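Local coordinates for protein endoglucanase (Clostridium thermocellum, PDB 2YIK) that probably hydrolyses internal beta-1,4-glucosidic bonds of cellulose as a family 9 glycoside hydrolase, at residues A[70-75]-A[113-118]; A[66-71]-A[453-458]; A[129-134]-A[159-164]. All blocks are in the same frame, centred on the assembly; numbering follows the deposited sequence.

Overall arrangement
One catalytic domain shows how the chemistry of a contact follows its place in the fold. Contact 3 lies deepest, its centre about 7 Å from that of the chain, where helices 124-140 and 151-167 pack through carbon alone. The centres of contacts 1 and 2 lie farther out, about 16 and 22 Å from the chain's; contact 1 is buried too, contact 2 but for the partly exposed Trp68. Both set loops against other parts of the chain, contact 1 through a zinc ion, contact 2 through an indole that rests against a short helix. They share Gly70 and Asp71, and Arg69 packs on His115. Phe114 of contact 1 touches Phe161 of contact 3, whereas contacts 2 and 3 do not meet.

Contact 1: A[70-75]-A[113-118]; sequences GDCHVY and GFHDAG. With ZN (zinc ion), chain E.
His115 brings its ring up to the imidazole of His73 and the thiolate sulfur of Cys72, and a zinc ion fills the point where the three converge. The metal is held by Cys72 SG at 2.3 Å, His73 ND1 at 2.1 Å and His115 NE2 at 2.2 Å; Cys56 supplies the fourth ligand, giving a Cys2His2 site. The two histidines approach from opposite directions and meet rim to rim, their planes nearly perpendicular at 88°, with His73 CE1 3.4 Å from His115 NE2. Cys72 SG lies at the edge of the His115 ring, 3.5 Å from NE2. The sulfur of Cys72 is placed between the backbone N and the carbonyl carbon (chi1 55°), which directs it to the metal. On the far side of the His73 imidazole, NE2 is hydrogen-bonded to Asp200, a second-shell carboxylate that fixes the ring's rotation and may make ND1 a stronger donor to zinc. Backbone bonds from Cys72 to Gly57 and from Gly113 to Cys56 draw the fourth ligand's loop into the cluster. The zinc ties the loop between helix 60-63 and strand 79-80 to the one between strands 107-108 and 122-123 and to the Cys56 stretch between helices 49-54 and 60-63.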
ATOM      1  N   GLY A  70      22.115   0.196   0.851  1.00 34.59           N
ATOM      2  CA  GLY A  70      22.672   1.143   1.810  1.00 33.56           C
ATOM      3  C   GLY A  70      21.908   2.452   1.692  1.00 34.14           C
ATOM      4  O   GLY A  70      21.013   2.569   0.852  1.00 33.37           O
ATOM      5  N   ASP A  71      22.251   3.442   2.514  1.00 33.65           N
ATOM      6  CA  ASP A  71      21.580   4.740   2.472  1.00 33.05           C
ATOM      7  C   ASP A  71      21.599   5.305   1.059  1.00 32.19           C
ATOM      8  O   ASP A  71      22.594   5.179   0.349  1.00 31.91           O
ATOM      9  CB  ASP A  71      22.262   5.738   3.418  1.00 33.41           C
ATOM     10  CG  ASP A  71      22.116   5.356   4.872  1.00 33.94           C
ATOM     11  OD1 ASP A  71      21.316   4.453   5.171  1.00 33.88           O
ATOM     12  OD2 ASP A  71      22.793   5.968   5.728  1.00 37.28           O
ATOM     13  N   CYS A  72      20.502   5.938   0.658  1.00 30.63           N
ATOM     14  CA  CYS A  72      20.414   6.507  -0.683  1.00 29.79           C
ATOM     15  C   CYS A  72      19.639   7.815  -0.693  1.00 29.51           C
ATOM     16  O   CYS A  72      18.850   8.081   0.214  1.00 29.85           O
ATOM     17  CB  CYS A  72      19.732   5.518  -1.627  1.00 29.44           C
ATOM     18  SG  CYS A  72      18.115   4.980  -1.026  1.00 29.45           S
ATOM     19  N   HIS A  73      19.853   8.605  -1.743  1.00 28.61           N
ATOM     20  CA  HIS A  73      19.199   9.898  -1.908  1.00 30.26           C
ATOM     21  C   HIS A  73      19.181  10.631  -0.575  1.00 30.92           C
ATOM     22  O   HIS A  73      18.180  11.247  -0.199  1.00 30.20           O
ATOM     23  CB  HIS A  73      17.774   9.706  -2.436  1.00 27.67           C
ATOM     24  CG  HIS A  73      17.701   8.804  -3.628  1.00 28.32           C
ATOM     25  ND1 HIS A  73      17.285   7.494  -3.551  1.00 26.08           N
ATOM     26  CD2 HIS A  73      18.072   9.004  -4.918  1.00 28.03           C
ATOM     27  CE1 HIS A  73      17.404   6.922  -4.736  1.00 27.12           C
ATOM     28  NE2 HIS A  73      17.881   7.818  -5.582  1.00 27.51           N
ATOM     29  N   VAL A  74      20.304  10.567   0.139  1.00 30.37           N
ATOM     30  CA  VAL A  74      20.385  11.221   1.433  1.00 31.50           C
ATOM     31  C   VAL A  74      20.226  12.736   1.327  1.00 31.10           C
ATOM     32  O   VAL A  74      19.946  13.398   2.323  1.00 32.02           O
ATOM     33  CB  VAL A  74      21.701  10.856   2.178  1.00 31.96           C
ATOM     34  CG1 VAL A  74      21.772   9.341   2.380  1.00 29.70           C
ATOM     35  CG2 VAL A  74      22.916  11.357   1.402  1.00 33.33           C
ATOM     36  N   TYR A  75      20.380  13.298   0.131  1.00 30.78           N
ATOM     37  CA  TYR A  75      20.195  14.738  -0.002  1.00 30.34           C
ATOM     38  C   TYR A  75      18.719  15.113   0.167  1.00 30.13           C
ATOM     39  O   TYR A  75      18.385  16.294   0.288  1.00 30.09           O
ATOM     40  CB  TYR A  75      20.741  15.272  -1.340  1.00 30.70           C
ATOM     41  CG  TYR A  75      20.394  14.477  -2.577  1.00 30.99           C
ATOM     42  CD1 TYR A  75      21.070  13.295  -2.882  1.00 31.29           C
ATOM     43  CD2 TYR A  75      19.430  14.938  -3.480  1.00 30.64           C
ATOM     44  CE1 TYR A  75      20.803  12.592  -4.064  1.00 30.36           C
ATOM     45  CE2 TYR A  75      19.152  14.246  -4.660  1.00 30.66           C
ATOM     46  CZ  TYR A  75      19.846  13.077  -4.947  1.00 30.56           C
ATOM     47  OH  TYR A  75      19.606  12.407  -6.128  1.00 30.28           O
ATOM     48  N   GLY A 113      11.088   6.415   3.836  1.00 26.00           N
ATOM     49  CA  GLY A 113      10.080   5.761   3.029  1.00 26.89           C
ATOM     50  C   GLY A 113      10.654   4.769   2.032  1.00 26.80           C
ATOM     51  O   GLY A 113      11.778   4.280   2.190  1.00 25.94           O
ATOM     52  N   PHE A 114       9.897   4.515   0.969  1.00 26.70           N
ATOM     53  CA  PHE A 114      10.284   3.526  -0.028  1.00 25.86           C
ATOM     54  C   PHE A 114      10.217   4.006  -1.470  1.00 25.48           C
ATOM     55  O   PHE A 114       9.359   4.819  -1.809  1.00 25.53           O
ATOM     56  CB  PHE A 114       9.359   2.309   0.107  1.00 25.38           C
ATOM     57  CG  PHE A 114       9.382   1.667   1.472  1.00 24.90           C
ATOM     58  CD1 PHE A 114       8.702   2.243   2.540  1.00 23.54           C
ATOM     59  CD2 PHE A 114      10.078   0.478   1.683  1.00 23.74           C
ATOM     60  CE1 PHE A 114       8.712   1.644   3.801  1.00 24.85           C
ATOM     61  CE2 PHE A 114      10.098  -0.132   2.939  1.00 24.55           C
ATOM     62  CZ  PHE A 114       9.413   0.451   4.001  1.00 23.00           C
ATOM     63  N   HIS A 115      11.129   3.498  -2.305  1.00 23.88           N
ATOM     64  CA  HIS A 115      11.136   3.810  -3.735  1.00 25.54           C
ATOM     65  C   HIS A 115       9.841   3.180  -4.199  1.00 25.22           C
ATOM     66  O   HIS A 115       9.371   2.201  -3.634  1.00 25.17           O
ATOM     67  CB  HIS A 115      12.288   3.124  -4.460  1.00 26.55           C
ATOM     68  CG  HIS A 115      13.635   3.533  -3.976  1.00 27.96           C
ATOM     69  ND1 HIS A 115      14.648   2.623  -3.762  1.00 29.04           N
ATOM     70  CD2 HIS A 115      14.153   4.748  -3.686  1.00 26.81           C
ATOM     71  CE1 HIS A 115      15.730   3.259  -3.360  1.00 30.09           C
ATOM     72  NE2 HIS A 115      15.457   4.552  -3.306  1.00 30.03           N
ATOM     73  N   ASP A 116       9.268   3.686  -5.262  1.00 25.82           N
ATOM     74  CA  ASP A 116       7.977   3.154  -5.657  1.00 26.20           C
ATOM     75  C   ASP A 116       7.919   1.804  -6.325  1.00 26.93           C
ATOM     76  O   ASP A 116       7.177   0.895  -5.887  1.00 26.63           O
ATOM     77  CB  ASP A 116       7.284   4.116  -6.599  1.00 26.50           C
ATOM     78  CG  ASP A 116       5.910   3.601  -7.079  1.00 28.56           C
ATOM     79  OD1 ASP A 116       4.950   3.600  -6.270  1.00 27.41           O
ATOM     80  OD2 ASP A 116       5.788   3.209  -8.262  1.00 27.92           O
ATOM     81  N   ALA A 117       8.752   1.591  -7.321  1.00 26.53           N
ATOM     82  CA  ALA A 117       8.651   0.389  -8.074  1.00 27.61           C
ATOM     83  C   ALA A 117      10.048  -0.189  -8.359  1.00 26.87           C
ATOM     84  O   ALA A 117      10.592  -0.846  -7.466  1.00 28.09           O
ATOM     85  CB  ALA A 117       7.915   0.795  -9.400  1.00 26.29           C
ATOM     86  N   GLY A 118      10.556  -0.137  -9.603  1.00 27.38           N
ATOM     87  CA  GLY A 118      11.888  -0.659  -9.905  1.00 28.30           C
ATOM     88  C   GLY A 118      12.734   0.612 -10.055  1.00 29.04           C
ATOM     89  O   GLY A 118      13.963   0.571 -10.264  1.00 31.57           O
TER
HETATM   90 ZN    ZN E1533      16.492   6.192  -2.161  1.00 31.23          ZN

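Contact 2: A[66-71]-A[453-458]; sequences LSWRGD and RAASGL
Trp68 points the six-membered end of its indole at Ala454 and Ala455, so that a type I beta turn, Leu66 to Arg69, packs on the short helix 453-456 of the family 9 catalytic domain. CZ3 of Trp68 comes within 3.8 Å of Ala454 CB, which sits at the ring edge and in its plane, while CH2 lies 3.9 Å from Ala455 CB. The same CZ3 also approaches the backbone, 3.7 Å from Ala455 N. Beside the indole, the methyl of Ala454 meets the CD of Arg69 at 4.1 Å. Of segment 453-458, Ala454 and Ala455 make the contact.

One face of the indole is covered from its own turn, by Leu66 CB and Arg69 CG, and Tyr469 stacks with the ring. In Arg69, chi1 of -78° sets CG over that face; bends at chi2 and chi3 then turn the end of the chain and carry the guanidinium toward the zinc site, where NE forms a salt bridge with Glu198 and NH1 is bonded to the carbonyl oxygens of Ala53 and Met55. The turn itself is closed by Arg69 N to Leu66 O. Within the helical segment, Ser456 OG donates to Arg453 O and, in an ST turn, accepts from Leu458 N at 3.2 Å, nearly straight, with an N-H...O angle of 170°.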
ATOM      1  N   LEU A  66      18.738  -6.395   3.773  1.00 34.33           N
ATOM      2  CA  LEU A  66      19.523  -6.758   2.594  1.00 35.51           C
ATOM      3  C   LEU A  66      20.869  -6.036   2.603  1.00 36.79           C
ATOM      4  O   LEU A  66      20.926  -4.803   2.542  1.00 36.68           O
ATOM      5  CB  LEU A  66      18.737  -6.425   1.323  1.00 35.01           C
ATOM      6  CG  LEU A  66      17.394  -7.155   1.212  1.00 34.43           C
ATOM      7  CD1 LEU A  66      16.605  -6.596   0.039  1.00 34.70           C
ATOM      8  CD2 LEU A  66      17.631  -8.663   1.057  1.00 34.51           C
ATOM      9  N   SER A  67      21.947  -6.813   2.691  1.00 36.72           N
ATOM     10  CA  SER A  67      23.291  -6.257   2.742  1.00 37.71           C
ATOM     11  C   SER A  67      23.653  -5.424   1.522  1.00 36.65           C
ATOM     12  O   SER A  67      24.509  -4.540   1.607  1.00 37.58           O
ATOM     13  CB  SER A  67      24.317  -7.381   2.924  1.00 39.03           C
ATOM     14  OG  SER A  67      24.229  -8.329   1.868  1.00 40.99           O
ATOM     15  N   TRP A  68      23.011  -5.691   0.387  1.00 34.78           N
ATOM     16  CA  TRP A  68      23.319  -4.928  -0.813  1.00 33.29           C
ATOM     17  C   TRP A  68      22.573  -3.598  -0.929  1.00 33.22           C
ATOM     18  O   TRP A  68      22.639  -2.931  -1.967  1.00 33.55           O
ATOM     19  CB  TRP A  68      23.085  -5.774  -2.063  1.00 33.88           C
ATOM     20  CG  TRP A  68      21.784  -6.493  -2.083  1.00 32.38           C
ATOM     21  CD1 TRP A  68      21.511  -7.704  -1.524  1.00 32.94           C
ATOM     22  CD2 TRP A  68      20.588  -6.076  -2.755  1.00 32.11           C
ATOM     23  NE1 TRP A  68      20.216  -8.073  -1.806  1.00 33.00           N
ATOM     24  CE2 TRP A  68      19.627  -7.090  -2.548  1.00 32.39           C
ATOM     25  CE3 TRP A  68      20.232  -4.938  -3.488  1.00 31.61           C
ATOM     26  CZ2 TRP A  68      18.335  -7.011  -3.085  1.00 31.20           C
ATOM     27  CZ3 TRP A  68      18.948  -4.860  -4.018  1.00 30.31           C
ATOM     28  CH2 TRP A  68      18.010  -5.887  -3.804  1.00 31.45           C
ATOM     29  N   ARG A  69      21.854  -3.218   0.125  1.00 32.72           N
ATOM     30  CA  ARG A  69      21.152  -1.928   0.139  1.00 33.65           C
ATOM     31  C   ARG A  69      21.761  -1.030   1.224  1.00 34.04           C
ATOM     32  O   ARG A  69      21.928  -1.449   2.368  1.00 35.61           O
ATOM     33  CB  ARG A  69      19.654  -2.090   0.426  1.00 31.67           C
ATOM     34  CG  ARG A  69      18.784  -2.554  -0.752  1.00 30.74           C
ATOM     35  CD  ARG A  69      18.985  -1.694  -1.993  1.00 29.89           C
ATOM     36  NE  ARG A  69      19.273  -0.295  -1.678  1.00 32.72           N
ATOM     37  CZ  ARG A  69      18.385   0.593  -1.240  1.00 32.46           C
ATOM     38  NH1 ARG A  69      17.117   0.244  -1.058  1.00 30.14           N
ATOM     39  NH2 ARG A  69      18.774   1.837  -0.976  1.00 32.84           N
ATOM     40  N   GLY A  70      22.115   0.196   0.851  1.00 34.59           N
ATOM     41  CA  GLY A  70      22.672   1.143   1.810  1.00 33.56           C
ATOM     42  C   GLY A  70      21.908   2.452   1.692  1.00 34.14           C
ATOM     43  O   GLY A  70      21.013   2.569   0.852  1.00 33.37           O
ATOM     44  N   ASP A  71      22.251   3.442   2.514  1.00 33.65           N
ATOM     45  CA  ASP A  71      21.580   4.740   2.472  1.00 33.05           C
ATOM     46  C   ASP A  71      21.599   5.305   1.059  1.00 32.19           C
ATOM     47  O   ASP A  71      22.594   5.179   0.349  1.00 31.91           O
ATOM     48  CB  ASP A  71      22.262   5.738   3.418  1.00 33.41           C
ATOM     49  CG  ASP A  71      22.116   5.356   4.872  1.00 33.94           C
ATOM     50  OD1 ASP A  71      21.316   4.453   5.171  1.00 33.88           O
ATOM     51  OD2 ASP A  71      22.793   5.968   5.728  1.00 37.28           O
ATOM     52  N   ARG A 453      16.062  -1.582 -10.705  1.00 31.35           N
ATOM     53  CA  ARG A 453      17.405  -1.010 -10.749  1.00 31.80           C
ATOM     54  C   ARG A 453      18.417  -1.608  -9.765  1.00 32.52           C
ATOM     55  O   ARG A 453      19.404  -2.205 -10.194  1.00 31.80           O
ATOM     56  CB  ARG A 453      17.333   0.506 -10.564  1.00 30.22           C
ATOM     57  CG  ARG A 453      16.809   1.230 -11.790  1.00 30.83           C
ATOM     58  CD  ARG A 453      16.528   2.701 -11.526  1.00 28.82           C
ATOM     59  NE  ARG A 453      16.106   3.384 -12.747  1.00 27.25           N
ATOM     60  CZ  ARG A 453      14.996   3.097 -13.419  1.00 28.01           C
ATOM     61  NH1 ARG A 453      14.189   2.138 -12.987  1.00 27.39           N
ATOM     62  NH2 ARG A 453      14.693   3.768 -14.521  1.00 28.10           N
ATOM     63  N   ALA A 454      18.173  -1.466  -8.461  1.00 32.20           N
ATOM     64  CA  ALA A 454      19.098  -1.975  -7.441  1.00 32.84           C
ATOM     65  C   ALA A 454      19.433  -3.466  -7.509  1.00 33.14           C
ATOM     66  O   ALA A 454      20.606  -3.843  -7.463  1.00 32.06           O
ATOM     67  CB  ALA A 454      18.575  -1.643  -6.047  1.00 32.04           C
ATOM     68  N   ALA A 455      18.417  -4.316  -7.611  1.00 32.58           N
ATOM     69  CA  ALA A 455      18.670  -5.752  -7.659  1.00 32.43           C
ATOM     70  C   ALA A 455      19.469  -6.179  -8.889  1.00 33.01           C
ATOM     71  O   ALA A 455      20.321  -7.062  -8.803  1.00 32.36           O
ATOM     72  CB  ALA A 455      17.352  -6.522  -7.595  1.00 32.61           C
ATOM     73  N   SER A 456      19.197  -5.546 -10.027  1.00 34.11           N
ATOM     74  CA  SER A 456      19.879  -5.880 -11.271  1.00 35.84           C
ATOM     75  C   SER A 456      21.401  -5.746 -11.193  1.00 38.17           C
ATOM     76  O   SER A 456      22.131  -6.632 -11.644  1.00 38.85           O
ATOM     77  CB  SER A 456      19.349  -5.013 -12.417  1.00 34.10           C
ATOM     78  OG  SER A 456      19.795  -3.668 -12.304  1.00 31.96           O
ATOM     79  N   GLY A 457      21.883  -4.649 -10.619  1.00 39.68           N
ATOM     80  CA  GLY A 457      23.321  -4.447 -10.528  1.00 40.77           C
ATOM     81  C   GLY A 457      23.884  -4.124 -11.903  1.00 42.47           C
ATOM     82  O   GLY A 457      25.090  -4.236 -12.136  1.00 42.80           O
ATOM     83  N   LEU A 458      23.004  -3.716 -12.816  1.00 42.90           N
ATOM     84  CA  LEU A 458      23.389  -3.377 -14.183  1.00 43.93           C
ATOM     85  C   LEU A 458      23.290  -1.867 -14.417  1.00 44.67           C
ATOM     86  O   LEU A 458      22.808  -1.130 -13.553  1.00 43.99           O
ATOM     87  CB  LEU A 458      22.481  -4.125 -15.164  1.00 44.51           C
ATOM     88  CG  LEU A 458      22.359  -5.632 -14.871  1.00 46.36           C
ATOM     89  CD1 LEU A 458      21.426  -6.280 -15.866  1.00 46.72           C
ATOM     90  CD2 LEU A 458      23.730  -6.292 -14.928  1.00 47.06           C
TER

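Contact 3: A[129-134]-A[159-164]; sequences YAASTV and RYFNDY
Two helices of the alpha-helical catalytic core, 124-140 and 151-167, come together here through the ring of Phe161 and the methyl groups of Ala130 and Ala131. Ala131 lies over one face of the phenyl ring in a CH-pi contact: its CB is 3.9 Å from the ring centroid and 27° off the normal, displaced toward the rim. The methyl therefore sits above the root of the ring and not above its middle, and its closest approach is to CG of Phe161, at 3.5 Å. The first torsion of Phe161, chi1 -93°, departs from the usual staggered values and sets the ring against Ala131. At the far end of the ring, Ala130 CB meets CZ of Phe161 at 3.8 Å, coming in obliquely. The phenyl thus reaches from one alanine to its neighbour along the side of helix 124-140, and the small residues let the backbones draw close, with CA of Ala131 only 5.9 Å from CA of Phe161.

Helix packing of this kind builds the (alpha/alpha)6 barrel characteristic of family 9 glycoside hydrolases, and further helices surround the pair. Ser225 of helix 216-233 touches Ala131, Ile499 of helix 499-516 touches Ala130, and the Phe161 ring also meets that of Phe114 in the zinc-site loop. Within helix 124-140, the hydroxyl OG1 of Thr133 donates to Tyr129 O at 2.8 Å, and Thr133 N reaches that carbonyl from the opposite face of its plane at the same length, so two bonds grip one buried oxygen.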
ATOM      1  N   TYR A 129      -0.934   3.718  -0.189  1.00 22.73           N
ATOM      2  CA  TYR A 129      -1.705   2.503  -0.427  1.00 21.47           C
ATOM      3  C   TYR A 129      -0.963   1.277   0.088  1.00 21.07           C
ATOM      4  O   TYR A 129      -1.559   0.405   0.713  1.00 22.61           O
ATOM      5  CB  TYR A 129      -2.000   2.310  -1.918  1.00 20.34           C
ATOM      6  CG  TYR A 129      -2.477   0.910  -2.250  1.00 21.99           C
ATOM      7  CD1 TYR A 129      -1.565  -0.112  -2.538  1.00 21.50           C
ATOM      8  CD2 TYR A 129      -3.835   0.586  -2.212  1.00 20.96           C
ATOM      9  CE1 TYR A 129      -1.991  -1.419  -2.776  1.00 22.23           C
ATOM     10  CE2 TYR A 129      -4.274  -0.719  -2.446  1.00 22.92           C
ATOM     11  CZ  TYR A 129      -3.344  -1.719  -2.726  1.00 21.06           C
ATOM     12  OH  TYR A 129      -3.771  -3.008  -2.934  1.00 20.93           O
ATOM     13  N   ALA A 130       0.339   1.211  -0.182  1.00 20.88           N
ATOM     14  CA  ALA A 130       1.133   0.073   0.252  1.00 21.65           C
ATOM     15  C   ALA A 130       1.197   0.029   1.766  1.00 22.06           C
ATOM     16  O   ALA A 130       0.992  -1.020   2.375  1.00 22.36           O
ATOM     17  CB  ALA A 130       2.537   0.152  -0.340  1.00 20.50           C
ATOM     18  N   ALA A 131       1.465   1.182   2.365  1.00 21.28           N
ATOM     19  CA  ALA A 131       1.554   1.303   3.815  1.00 22.16           C
ATOM     20  C   ALA A 131       0.260   0.895   4.518  1.00 22.15           C
ATOM     21  O   ALA A 131       0.285   0.180   5.514  1.00 23.36           O
ATOM     22  CB  ALA A 131       1.917   2.744   4.195  1.00 20.52           C
ATOM     23  N   SER A 132      -0.873   1.346   3.999  1.00 21.20           N
ATOM     24  CA  SER A 132      -2.140   1.019   4.628  1.00 21.94           C
ATOM     25  C   SER A 132      -2.556  -0.423   4.336  1.00 22.13           C
ATOM     26  O   SER A 132      -3.103  -1.099   5.200  1.00 21.31           O
ATOM     27  CB  SER A 132      -3.234   1.975   4.147  1.00 22.69           C
ATOM     28  OG  SER A 132      -3.471   1.805   2.765  1.00 24.12           O
ATOM     29  N   THR A 133      -2.281  -0.900   3.130  1.00 21.32           N
ATOM     30  CA  THR A 133      -2.679  -2.252   2.783  1.00 21.56           C
ATOM     31  C   THR A 133      -1.838  -3.304   3.514  1.00 21.72           C
ATOM     32  O   THR A 133      -2.367  -4.323   3.960  1.00 22.49           O
ATOM     33  CB  THR A 133      -2.674  -2.439   1.249  1.00 21.61           C
ATOM     34  OG1 THR A 133      -3.581  -1.491   0.666  1.00 19.32           O
ATOM     35  CG2 THR A 133      -3.129  -3.847   0.866  1.00 19.23           C
ATOM     36  N   VAL A 134      -0.540  -3.059   3.660  1.00 22.80           N
ATOM     37  CA  VAL A 134       0.295  -3.996   4.409  1.00 23.13           C
ATOM     38  C   VAL A 134      -0.156  -3.904   5.878  1.00 23.50           C
ATOM     39  O   VAL A 134      -0.228  -4.909   6.584  1.00 22.63           O
ATOM     40  CB  VAL A 134       1.795  -3.640   4.309  1.00 24.25           C
ATOM     41  CG1 VAL A 134       2.596  -4.512   5.262  1.00 23.91           C
ATOM     42  CG2 VAL A 134       2.288  -3.843   2.872  1.00 22.32           C
ATOM     43  N   ARG A 159       6.781   0.938  10.337  1.00 24.63           N
ATOM     44  CA  ARG A 159       7.319   2.112  11.016  1.00 23.83           C
ATOM     45  C   ARG A 159       8.061   2.972  10.001  1.00 23.82           C
ATOM     46  O   ARG A 159       7.982   4.201  10.041  1.00 22.68           O
ATOM     47  CB  ARG A 159       8.288   1.714  12.135  1.00 24.86           C
ATOM     48  CG  ARG A 159       7.623   1.308  13.440  1.00 24.49           C
ATOM     49  CD  ARG A 159       8.665   0.786  14.428  1.00 26.68           C
ATOM     50  NE  ARG A 159       8.088   0.388  15.714  1.00 29.41           N
ATOM     51  CZ  ARG A 159       7.797   1.230  16.704  1.00 30.20           C
ATOM     52  NH1 ARG A 159       8.026   2.534  16.569  1.00 29.14           N
ATOM     53  NH2 ARG A 159       7.288   0.765  17.835  1.00 29.13           N
ATOM     54  N   TYR A 160       8.777   2.328   9.083  1.00 23.59           N
ATOM     55  CA  TYR A 160       9.517   3.071   8.079  1.00 23.48           C
ATOM     56  C   TYR A 160       8.575   3.844   7.155  1.00 24.06           C
ATOM     57  O   TYR A 160       8.894   4.964   6.748  1.00 24.87           O
ATOM     58  CB  TYR A 160      10.416   2.137   7.260  1.00 25.63           C
ATOM     59  CG  TYR A 160      11.688   2.808   6.769  1.00 26.61           C
ATOM     60  CD1 TYR A 160      12.714   3.136   7.661  1.00 27.86           C
ATOM     61  CD2 TYR A 160      11.861   3.125   5.420  1.00 26.61           C
ATOM     62  CE1 TYR A 160      13.880   3.760   7.226  1.00 27.58           C
ATOM     63  CE2 TYR A 160      13.024   3.747   4.972  1.00 29.70           C
ATOM     64  CZ  TYR A 160      14.029   4.065   5.880  1.00 30.89           C
ATOM     65  OH  TYR A 160      15.176   4.697   5.451  1.00 31.48           O
ATOM     66  N   PHE A 161       7.425   3.255   6.821  1.00 22.83           N
ATOM     67  CA  PHE A 161       6.434   3.926   5.962  1.00 22.59           C
ATOM     68  C   PHE A 161       5.843   5.129   6.691  1.00 22.69           C
ATOM     69  O   PHE A 161       5.906   6.259   6.221  1.00 21.73           O
ATOM     70  CB  PHE A 161       5.244   3.011   5.627  1.00 20.81           C
ATOM     71  CG  PHE A 161       5.379   2.244   4.341  1.00 21.39           C
ATOM     72  CD1 PHE A 161       5.383   2.895   3.107  1.00 21.70           C
ATOM     73  CD2 PHE A 161       5.438   0.857   4.365  1.00 22.18           C
ATOM     74  CE1 PHE A 161       5.438   2.162   1.917  1.00 22.58           C
ATOM     75  CE2 PHE A 161       5.492   0.120   3.191  1.00 23.22           C
ATOM     76  CZ  PHE A 161       5.493   0.771   1.960  1.00 20.25           C
ATOM     77  N   ASN A 162       5.252   4.856   7.848  1.00 22.40           N
ATOM     78  CA  ASN A 162       4.593   5.884   8.630  1.00 23.54           C
ATOM     79  C   ASN A 162       5.479   6.965   9.259  1.00 23.29           C
ATOM     80  O   ASN A 162       5.019   8.089   9.457  1.00 23.44           O
ATOM     81  CB  ASN A 162       3.703   5.218   9.682  1.00 21.68           C
ATOM     82  CG  ASN A 162       2.567   4.419   9.052  1.00 25.58           C
ATOM     83  OD1 ASN A 162       2.610   3.183   8.984  1.00 26.45           O
ATOM     84  ND2 ASN A 162       1.549   5.126   8.572  1.00 20.18           N
ATOM     85  N   ASP A 163       6.729   6.647   9.581  1.00 22.84           N
ATOM     86  CA  ASP A 163       7.596   7.677  10.147  1.00 24.11           C
ATOM     87  C   ASP A 163       7.914   8.668   9.032  1.00 23.52           C
ATOM     88  O   ASP A 163       8.120   9.856   9.277  1.00 22.16           O
ATOM     89  CB  ASP A 163       8.890   7.075  10.713  1.00 24.37           C
ATOM     90  CG  ASP A 163       8.643   6.227  11.949  1.00 24.42           C
ATOM     91  OD1 ASP A 163       7.604   6.425  12.605  1.00 24.70           O
ATOM     92  OD2 ASP A 163       9.491   5.371  12.276  1.00 26.96           O
ATOM     93  N   TYR A 164       7.938   8.160   7.799  1.00 23.55           N
ATOM     94  CA  TYR A 164       8.197   8.983   6.627  1.00 23.03           C
ATOM     95  C   TYR A 164       7.016   9.941   6.448  1.00 24.13           C
ATOM     96  O   TYR A 164       7.211  11.139   6.253  1.00 25.78           O
ATOM     97  CB  TYR A 164       8.373   8.084   5.394  1.00 22.64           C
ATOM     98  CG  TYR A 164       8.297   8.776   4.045  1.00 20.60           C
ATOM     99  CD1 TYR A 164       9.180   9.800   3.702  1.00 20.31           C
ATOM    100  CD2 TYR A 164       7.370   8.359   3.090  1.00 22.76           C
ATOM    101  CE1 TYR A 164       9.144  10.388   2.431  1.00 23.11           C
ATOM    102  CE2 TYR A 164       7.319   8.934   1.826  1.00 23.77           C
ATOM    103  CZ  TYR A 164       8.207   9.948   1.497  1.00 24.31           C
ATOM    104  OH  TYR A 164       8.155  10.514   0.238  1.00 26.13           O
TER